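Side-chain contacts in uroporphyrinogen-III synthetase (Pseudomonas syringae pv. tomato, PDB 3RE1), which probably catalyses the cyclisation of the linear tetrapyrrole hydroxymethylbilane to uroporphyrinogen III, a step of porphyrin biosynthesis: residues A[106-110]-A[111-115]; A[158-162]-A[163-167]; A[233-237]-A[238-242]; A[178-181]-A[182-186]. All blocks are in the same frame, centred on the assembly; numbering follows the deposited sequence.

Interaction 1: A[106-110]-A[111-115]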
# COMPACT_ATOMS: atom_id res chain seq x y z
N GLN A 106 -2.19 -7.56 13.59
CA GLN A 106 -3.14 -7.51 14.68
C GLN A 106 -4.54 -7.82 14.17
O GLN A 106 -5.32 -8.52 14.82
CB GLN A 106 -3.13 -6.14 15.35
CG GLN A 106 -2.38 -6.10 16.71
CD GLN A 106 -3.00 -6.95 17.85
OE1 GLN A 106 -2.42 -7.02 18.94
NE2 GLN A 106 -4.16 -7.60 17.61
N ILE A 107 -4.84 -7.36 12.97
CA ILE A 107 -6.15 -7.60 12.40
C ILE A 107 -6.43 -9.10 12.36
O ILE A 107 -7.49 -9.55 12.82
CB ILE A 107 -6.24 -7.01 11.00
CG1 ILE A 107 -6.07 -5.48 11.09
CG2 ILE A 107 -7.56 -7.38 10.37
CD1 ILE A 107 -5.81 -4.78 9.76
N LEU A 108 -5.46 -9.86 11.84
CA LEU A 108 -5.53 -11.34 11.78
C LEU A 108 -5.51 -11.97 13.18
O LEU A 108 -6.26 -12.92 13.48
CB LEU A 108 -4.36 -11.90 10.97
CG LEU A 108 -4.17 -11.28 9.58
CD1 LEU A 108 -2.80 -11.62 9.09
CD2 LEU A 108 -5.27 -11.76 8.61
N LEU A 109 -4.65 -11.42 14.03
CA LEU A 109 -4.50 -11.90 15.38
C LEU A 109 -5.82 -11.73 16.17
O LEU A 109 -6.18 -12.60 16.96
CB LEU A 109 -3.37 -11.14 16.06
CG LEU A 109 -2.70 -11.72 17.30
CD1 LEU A 109 -3.66 -11.73 18.47
CD2 LEU A 109 -2.20 -13.13 16.98
N ASP A 110 -6.54 -10.65 15.93
CA ASP A 110 -7.81 -10.43 16.61
C ASP A 110 -8.84 -11.51 16.29
O ASP A 110 -9.60 -11.89 17.17
CB ASP A 110 -8.41 -9.06 16.27
CG ASP A 110 -7.70 -7.91 16.99
OD1 ASP A 110 -7.05 -8.16 18.04
OD2 ASP A 110 -7.80 -6.75 16.48
N TYR A 111 -8.87 -11.97 15.04
CA TYR A 111 -9.88 -12.97 14.65
C TYR A 111 -9.49 -14.37 15.12
O TYR A 111 -10.22 -15.34 14.87
CB TYR A 111 -10.06 -13.00 13.14
CG TYR A 111 -11.09 -13.99 12.67
CD1 TYR A 111 -12.43 -13.83 12.99
CD2 TYR A 111 -10.72 -15.09 11.88
CE1 TYR A 111 -13.38 -14.75 12.56
CE2 TYR A 111 -11.66 -16.00 11.45
CZ TYR A 111 -12.99 -15.82 11.79
OH TYR A 111 -13.96 -16.69 11.36
N GLY A 112 -8.36 -14.46 15.81
CA GLY A 112 -7.88 -15.73 16.32
C GLY A 112 -6.98 -16.55 15.40
O GLY A 112 -6.91 -17.78 15.52
N LEU A 113 -6.31 -15.90 14.46
CA LEU A 113 -5.39 -16.62 13.60
C LEU A 113 -4.00 -16.62 14.22
O LEU A 113 -3.59 -15.67 14.91
CB LEU A 113 -5.36 -16.01 12.20
CG LEU A 113 -6.66 -16.16 11.42
CD1 LEU A 113 -6.67 -15.28 10.16
CD2 LEU A 113 -6.87 -17.61 11.10
N ASP A 114 -3.27 -17.69 13.98
CA ASP A 114 -1.96 -17.85 14.53
C ASP A 114 -0.96 -17.07 13.68
O ASP A 114 -0.06 -17.63 13.06
CB ASP A 114 -1.64 -19.35 14.57
CG ASP A 114 -0.28 -19.65 15.13
OD1 ASP A 114 0.16 -18.96 16.09
OD2 ASP A 114 0.36 -20.59 14.59
N ALA A 115 -1.16 -15.75 13.65
CA ALA A 115 -0.31 -14.82 12.89
C ALA A 115 0.89 -14.30 13.66
O ALA A 115 0.87 -14.20 14.87
CB ALA A 115 -1.14 -13.62 12.39
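Leu108 carries most of this contact, through its carbonyl oxygen and its side chain alike. Its O accepts a hydrogen bond from Leu113 N at 3.1 Å, with the donor tilted 31° from the carbonyl plane, and a weak one from Tyr111 N. Its CG sits beside the backbone N (chi1 -53°), and the side chain crosses that of Leu113 obliquely, CD2 lying 4.1 Å from Leu113 CD1. From the same residue CB meets Ala115 CB at 3.9 Å, where the chain has doubled back to start strand 115-116. Leu109 O takes Gly112 N at 3.1 Å, the donor standing above the carbonyl plane. CD2 of Leu109 rests 3.6 Å from Leu113 O, brought there by a chi1 of -160° that sets CG opposite the backbone N. Helix 102-110 ends at Asp110; two residues on, Gly112 takes a positive phi, and the bonds Leu113 N to Leu108 O and Gly112 N to Leu109 O complete a Schellman motif. Tyr111 packs on Ile82 and Ile85, and its OH is hydrogen-bonded to Asp86. The last-turn carbonyls of Leu108 and Leu109 are thus satisfied by the chain that leaves the helix, while Leu108, Leu113 and Ala115 pack on Trp97 of strand 97-99, next to the outermost strand 115-116.

Interaction 2: A[158-162]-A[163-167]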
# COMPACT_ATOMS: atom_id res chain seq x y z
N GLU A 158 9.02 -14.25 -5.45
CA GLU A 158 10.24 -14.61 -6.21
C GLU A 158 11.33 -15.10 -5.27
O GLU A 158 12.03 -16.08 -5.57
CB GLU A 158 10.73 -13.43 -7.04
CG GLU A 158 9.85 -13.13 -8.27
CD GLU A 158 9.81 -14.29 -9.25
OE1 GLU A 158 10.90 -14.84 -9.55
OE2 GLU A 158 8.72 -14.68 -9.71
N GLN A 159 11.43 -14.47 -4.12
CA GLN A 159 12.39 -14.93 -3.10
C GLN A 159 12.00 -16.35 -2.60
O GLN A 159 12.83 -17.24 -2.51
CB GLN A 159 12.42 -13.96 -1.94
CG GLN A 159 12.80 -12.56 -2.37
CD GLN A 159 12.75 -11.57 -1.24
OE1 GLN A 159 11.66 -11.19 -0.76
NE2 GLN A 159 13.93 -11.14 -0.78
N LEU A 160 10.72 -16.56 -2.31
CA LEU A 160 10.26 -17.84 -1.90
C LEU A 160 10.52 -18.93 -2.99
O LEU A 160 11.10 -19.97 -2.69
CB LEU A 160 8.77 -17.75 -1.62
CG LEU A 160 8.43 -17.01 -0.34
CD1 LEU A 160 6.91 -16.90 -0.22
CD2 LEU A 160 9.01 -17.77 0.86
N ARG A 161 10.10 -18.68 -4.23
CA ARG A 161 10.30 -19.65 -5.28
C ARG A 161 11.78 -19.97 -5.47
O ARG A 161 12.16 -21.12 -5.65
CB ARG A 161 9.71 -19.14 -6.60
CG ARG A 161 8.21 -19.19 -6.66
CD ARG A 161 7.69 -18.52 -7.92
NE ARG A 161 6.23 -18.32 -7.83
CZ ARG A 161 5.56 -17.24 -8.22
NH1 ARG A 161 6.20 -16.20 -8.75
NH2 ARG A 161 4.25 -17.19 -8.07
N GLU A 162 12.63 -18.94 -5.41
CA GLU A 162 14.06 -19.16 -5.53
C GLU A 162 14.56 -20.21 -4.55
O GLU A 162 15.47 -20.98 -4.87
CB GLU A 162 14.83 -17.86 -5.30
CG GLU A 162 16.35 -17.99 -5.44
CD GLU A 162 16.81 -17.94 -6.87
OE1 GLU A 162 15.95 -17.88 -7.78
OE2 GLU A 162 18.05 -17.96 -7.12
N ARG A 163 14.01 -20.22 -3.33
CA ARG A 163 14.50 -21.17 -2.32
C ARG A 163 13.70 -22.48 -2.35
O ARG A 163 13.79 -23.29 -1.43
CB ARG A 163 14.52 -20.53 -0.91
CG ARG A 163 13.24 -19.94 -0.47
CD ARG A 163 13.50 -18.92 0.63
NE ARG A 163 13.65 -19.54 1.96
CZ ARG A 163 14.08 -18.90 3.06
NH1 ARG A 163 14.41 -17.61 3.02
NH2 ARG A 163 14.18 -19.57 4.20
N GLY A 164 12.91 -22.66 -3.42
CA GLY A 164 12.22 -23.91 -3.64
C GLY A 164 10.87 -24.03 -2.98
O GLY A 164 10.38 -25.13 -2.75
N VAL A 165 10.27 -22.90 -2.68
CA VAL A 165 8.96 -22.89 -2.07
C VAL A 165 7.92 -22.41 -3.09
O VAL A 165 8.05 -21.34 -3.68
CB VAL A 165 8.95 -21.98 -0.84
CG1 VAL A 165 7.56 -21.87 -0.27
CG2 VAL A 165 9.88 -22.52 0.19
N GLY A 166 6.90 -23.22 -3.30
CA GLY A 166 5.86 -22.84 -4.22
C GLY A 166 5.02 -21.73 -3.62
O GLY A 166 4.83 -21.66 -2.39
N VAL A 167 4.53 -20.85 -4.48
CA VAL A 167 3.74 -19.72 -4.06
C VAL A 167 2.57 -19.51 -5.03
O VAL A 167 2.75 -19.48 -6.27
CB VAL A 167 4.57 -18.47 -4.07
CG1 VAL A 167 3.71 -17.28 -3.62
CG2 VAL A 167 5.82 -18.64 -3.20
O HOH W 1 5.09 -21.04 -7.53
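The backbone ends helix 155-162 in a Schellman motif, with Gly164 at positive phi, Val165 N bonded to Leu160 O and Gly164 N to Arg161 O at 2.8 Å. Leu160 O also accepts from Arg163 N, and the two donors reach it from opposite faces of the carbonyl plane. A chi1 of 54° lays the stem of Arg163 against the same oxygen, CG being 3.1 Å from Leu160 O and 3.4 Å from Gln159 O. On the inner side, Val167 CG2 lies against Leu160, 3.5 Å from CB and 3.6 Å from the CD1 methyl, the two side chains crossing at about a right angle. Leu160, Val165 and Val167 all lean on Val144 of strand 143-148, so the turn closes the beta-alpha-beta unit over its own sheet. On the outer side, Arg161 runs extended from CG to NE across Val167. Its NH2 donates to Val167 O over 3.3 Å, a nearly straight bond (166°) that lies in the guanidinium plane but comes from above the carbonyl plane. Water 1 bridges NE to Val167 N, accepting from both, and Glu158 OE2 takes a weak bond from NH1 within a salt bridge. These three partners together probably hold the guanidinium in its plane; its N-H groups tie the last helical turn to Val167 at the start of strand 166-176, while Glu158 probably balances part of its charge.

Interaction 3: A[233-237]-A[238-242]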
# COMPACT_ATOMS: atom_id res chain seq x y z
N SER A 233 12.18 5.66 -7.48
CA SER A 233 12.76 5.34 -8.78
C SER A 233 11.72 5.48 -9.92
O SER A 233 12.07 5.89 -10.98
CB SER A 233 13.40 3.95 -8.77
OG SER A 233 13.73 3.54 -10.09
N LEU A 234 10.45 5.18 -9.67
CA LEU A 234 9.45 5.36 -10.72
C LEU A 234 9.28 6.83 -11.02
O LEU A 234 9.01 7.20 -12.15
CB LEU A 234 8.08 4.81 -10.31
CG LEU A 234 7.85 3.30 -10.14
CD1 LEU A 234 6.49 3.07 -9.50
CD2 LEU A 234 7.93 2.59 -11.49
N ALA A 235 9.45 7.66 -9.99
CA ALA A 235 9.28 9.12 -10.13
C ALA A 235 10.44 9.77 -10.83
O ALA A 235 10.22 10.64 -11.63
CB ALA A 235 9.09 9.77 -8.77
N GLN A 236 11.66 9.35 -10.51
CA GLN A 236 12.88 9.90 -11.17
C GLN A 236 12.86 9.60 -12.66
O GLN A 236 13.20 10.46 -13.48
CB GLN A 236 14.17 9.33 -10.55
CG GLN A 236 14.26 9.60 -9.07
CD GLN A 236 15.26 8.71 -8.36
OE1 GLN A 236 15.38 7.50 -8.65
NE2 GLN A 236 15.98 9.30 -7.39
N ALA A 237 12.40 8.40 -12.99
CA ALA A 237 12.24 7.98 -14.38
C ALA A 237 11.25 8.87 -15.10
O ALA A 237 11.38 9.13 -16.29
CB ALA A 237 11.80 6.51 -14.47
N ALA A 238 10.25 9.33 -14.36
CA ALA A 238 9.22 10.19 -14.92
C ALA A 238 9.63 11.67 -15.04
O ALA A 238 8.94 12.46 -15.67
CB ALA A 238 7.97 10.08 -14.09
N GLY A 239 10.75 12.05 -14.43
CA GLY A 239 11.18 13.42 -14.50
C GLY A 239 10.99 14.29 -13.27
O GLY A 239 11.35 15.47 -13.28
N ALA A 240 10.41 13.74 -12.22
CA ALA A 240 10.31 14.49 -10.98
C ALA A 240 11.75 14.93 -10.60
O ALA A 240 12.69 14.12 -10.60
CB ALA A 240 9.71 13.59 -9.90
N ARG A 241 11.92 16.21 -10.29
CA ARG A 241 13.25 16.72 -9.94
C ARG A 241 13.54 16.83 -8.44
O ARG A 241 14.69 17.02 -8.03
CB ARG A 241 13.48 18.06 -10.61
CG ARG A 241 13.10 18.12 -12.07
CD ARG A 241 12.78 19.57 -12.49
NE ARG A 241 11.73 19.58 -13.50
CZ ARG A 241 10.78 20.51 -13.61
NH1 ARG A 241 10.76 21.53 -12.77
NH2 ARG A 241 9.86 20.41 -14.57
N ASN A 242 12.51 16.75 -7.61
CA ASN A 242 12.68 16.89 -6.17
C ASN A 242 11.95 15.77 -5.44
O ASN A 242 10.89 15.98 -4.89
CB ASN A 242 12.18 18.27 -5.70
CG ASN A 242 12.54 18.54 -4.23
OD1 ASN A 242 13.33 17.80 -3.64
ND2 ASN A 242 11.94 19.59 -3.63
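Ala235 and Ala240 meet methyl to methyl across the end of helix 229-238, CB to CB at 4.0 Å. The Ala240 methyl also lies 3.5 Å from Ala235 O, the same oxygen that accepts the backbone bond from Ala240 N (3.2 Å, donor tilted 33° from the carbonyl plane). Beside it, the methyl of Ala238 leans on two carbonyl oxygens of the last turn, 3.4 Å from Ala235 O and 3.6 Å from Leu234 O. Ala238 N gives weak bonds to both of these oxygens. What brings the Ala240 methyl back toward Ala235 is the Schellman motif, in which Gly239 has positive phi: besides the bond from Ala240 N, Gly239 N donates to Gln236 O at 3.1 Å from above the carbonyl plane. Farther out, Phe205 of helix 202-205 touches Leu234, Ala235 and Ala238, Leu224 of strand 224-226 touches Ala235 and Ala240, and Trp216 NE1 donates a hydrogen bond to Ala238 O. The contact is therefore made of small apolar groups and backbone amides: Gly239 N and Ala240 N take up the carbonyls of Gln236 and Ala235, while the three alanine methyls meet Phe205 and Leu224, consistent with close packing of the helix end on the parallel sheet.

Interaction 4: A[178-181]-A[182-186]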
# COMPACT_ATOMS: atom_id res chain seq x y z
N PRO A 178 -10.44 6.71 -8.93
CA PRO A 178 -11.72 7.37 -8.79
C PRO A 178 -12.00 8.28 -9.98
O PRO A 178 -11.09 8.84 -10.58
CB PRO A 178 -11.55 8.16 -7.50
CG PRO A 178 -10.70 7.25 -6.69
CD PRO A 178 -9.68 6.76 -7.67
N GLN A 179 -13.28 8.41 -10.33
CA GLN A 179 -13.67 9.24 -11.46
C GLN A 179 -13.52 10.73 -11.16
O GLN A 179 -14.28 11.29 -10.35
CB GLN A 179 -15.11 8.90 -11.88
CG GLN A 179 -15.47 9.36 -13.30
CD GLN A 179 -14.42 8.96 -14.35
OE1 GLN A 179 -14.24 9.65 -15.37
NE2 GLN A 179 -13.71 7.84 -14.09
N HIS A 180 -12.53 11.36 -11.81
CA HIS A 180 -12.22 12.79 -11.65
C HIS A 180 -12.32 13.58 -12.95
O HIS A 180 -11.88 13.12 -14.01
CB HIS A 180 -10.83 13.00 -11.07
CG HIS A 180 -10.73 12.65 -9.63
ND1 HIS A 180 -9.54 12.27 -9.04
CD2 HIS A 180 -11.66 12.62 -8.65
CE1 HIS A 180 -9.75 12.02 -7.76
NE2 HIS A 180 -11.03 12.22 -7.49
N ALA A 181 -12.87 14.79 -12.84
CA ALA A 181 -12.96 15.69 -13.98
C ALA A 181 -11.55 16.02 -14.48
O ALA A 181 -10.66 16.29 -13.66
CB ALA A 181 -13.71 16.96 -13.58
N PRO A 182 -11.33 15.99 -15.81
CA PRO A 182 -10.01 16.27 -16.39
C PRO A 182 -9.43 17.60 -15.94
O PRO A 182 -10.14 18.60 -15.81
CB PRO A 182 -10.30 16.28 -17.89
CG PRO A 182 -11.39 15.28 -18.03
CD PRO A 182 -12.30 15.60 -16.85
N GLY A 183 -8.12 17.59 -15.70
CA GLY A 183 -7.45 18.80 -15.27
C GLY A 183 -7.65 19.21 -13.82
O GLY A 183 -7.02 20.18 -13.37
N THR A 184 -8.50 18.49 -13.07
CA THR A 184 -8.78 18.86 -11.67
C THR A 184 -7.57 18.74 -10.76
O THR A 184 -7.63 19.13 -9.59
CB THR A 184 -9.96 18.05 -11.04
OG1 THR A 184 -9.78 16.65 -11.26
CG2 THR A 184 -11.30 18.49 -11.62
N LEU A 185 -6.46 18.20 -11.29
CA LEU A 185 -5.23 18.04 -10.52
C LEU A 185 -4.44 19.35 -10.49
O LEU A 185 -4.03 19.81 -9.43
CB LEU A 185 -4.36 16.91 -11.10
CG LEU A 185 -3.09 16.48 -10.33
CD1 LEU A 185 -1.91 17.35 -10.63
CD2 LEU A 185 -3.34 16.42 -8.82
N LEU A 186 -4.24 19.94 -11.66
CA LEU A 186 -3.57 21.21 -11.75
C LEU A 186 -4.39 22.32 -11.06
O LEU A 186 -3.86 23.10 -10.27
CB LEU A 186 -3.31 21.58 -13.22
CG LEU A 186 -2.54 22.89 -13.50
CD1 LEU A 186 -1.15 22.93 -12.82
CD2 LEU A 186 -2.41 23.14 -15.01
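Ala181 and Thr184 form the tight part of this contact, gathered round a single carbonyl oxygen. Ala181 O accepts the hydroxyl of Thr184 at 2.6 Å from OG1, with the donor in the carbonyl plane and a C=O...OG1 angle of 153°. The backbone adds a second bond to the same oxygen, from Thr184 N at 3.1 Å, tilted 30° from that plane. Both grips come from one residue because Thr184 OG1 stands between its own backbone N and carbonyl carbon (chi1 50°), alongside the amide. The same rotation puts the methyl beside the backbone N, where CG2 lies 3.5 Å from Ala181 CB and 3.1 Å from Ala181 O, so hydroxyl, amide and methyl of Thr184 all close on this peptide. The second bond closes a type II beta turn from Ala181 to Thr184, with Pro182 and Gly183 at its corners: the proline ring restrains the first corner, and Gly183 takes the positive phi of the second. This turn lies in the connection that leaves strand 166-176 and leads into helix 186-191. Contact is much looser at His180, whose CB is 3.8 Å from Thr184 OG1. One face of the imidazole has Pro178 O 3.9 Å above its plane, offset toward the rim; ahead of the turn, His180 also touches Leu43, Pro44 and Leu211. Ala181, Pro182 and Gly183 are exposed, and Pro182 CB is directed away from residues 178-181, while Leu185, just past Thr184, is buried against Leu43, Leu211 and Leu219.

In the fold
Interactions 1, 2 and 3 repeat one device, a Schellman motif after which the chain enters or approaches a strand, but in different parts of the molecule. The mixed and parallel sheets belong to two alpha/beta domains, as in the uroporphyrinogen-III synthase family. Interactions 1 and 2 border the mixed sheet, their centres about 25 Å apart; interaction 3 borders the parallel sheet, its centre about 38 Å from that of interaction 1. Strand 166-176 leads from the mixed-sheet domain to interaction 4, a beta turn without a helix end, whose centre is about 21 Å from that of interaction 3. No two touch; the nearest atoms of interactions 3 and 4 are about 11 Å apart.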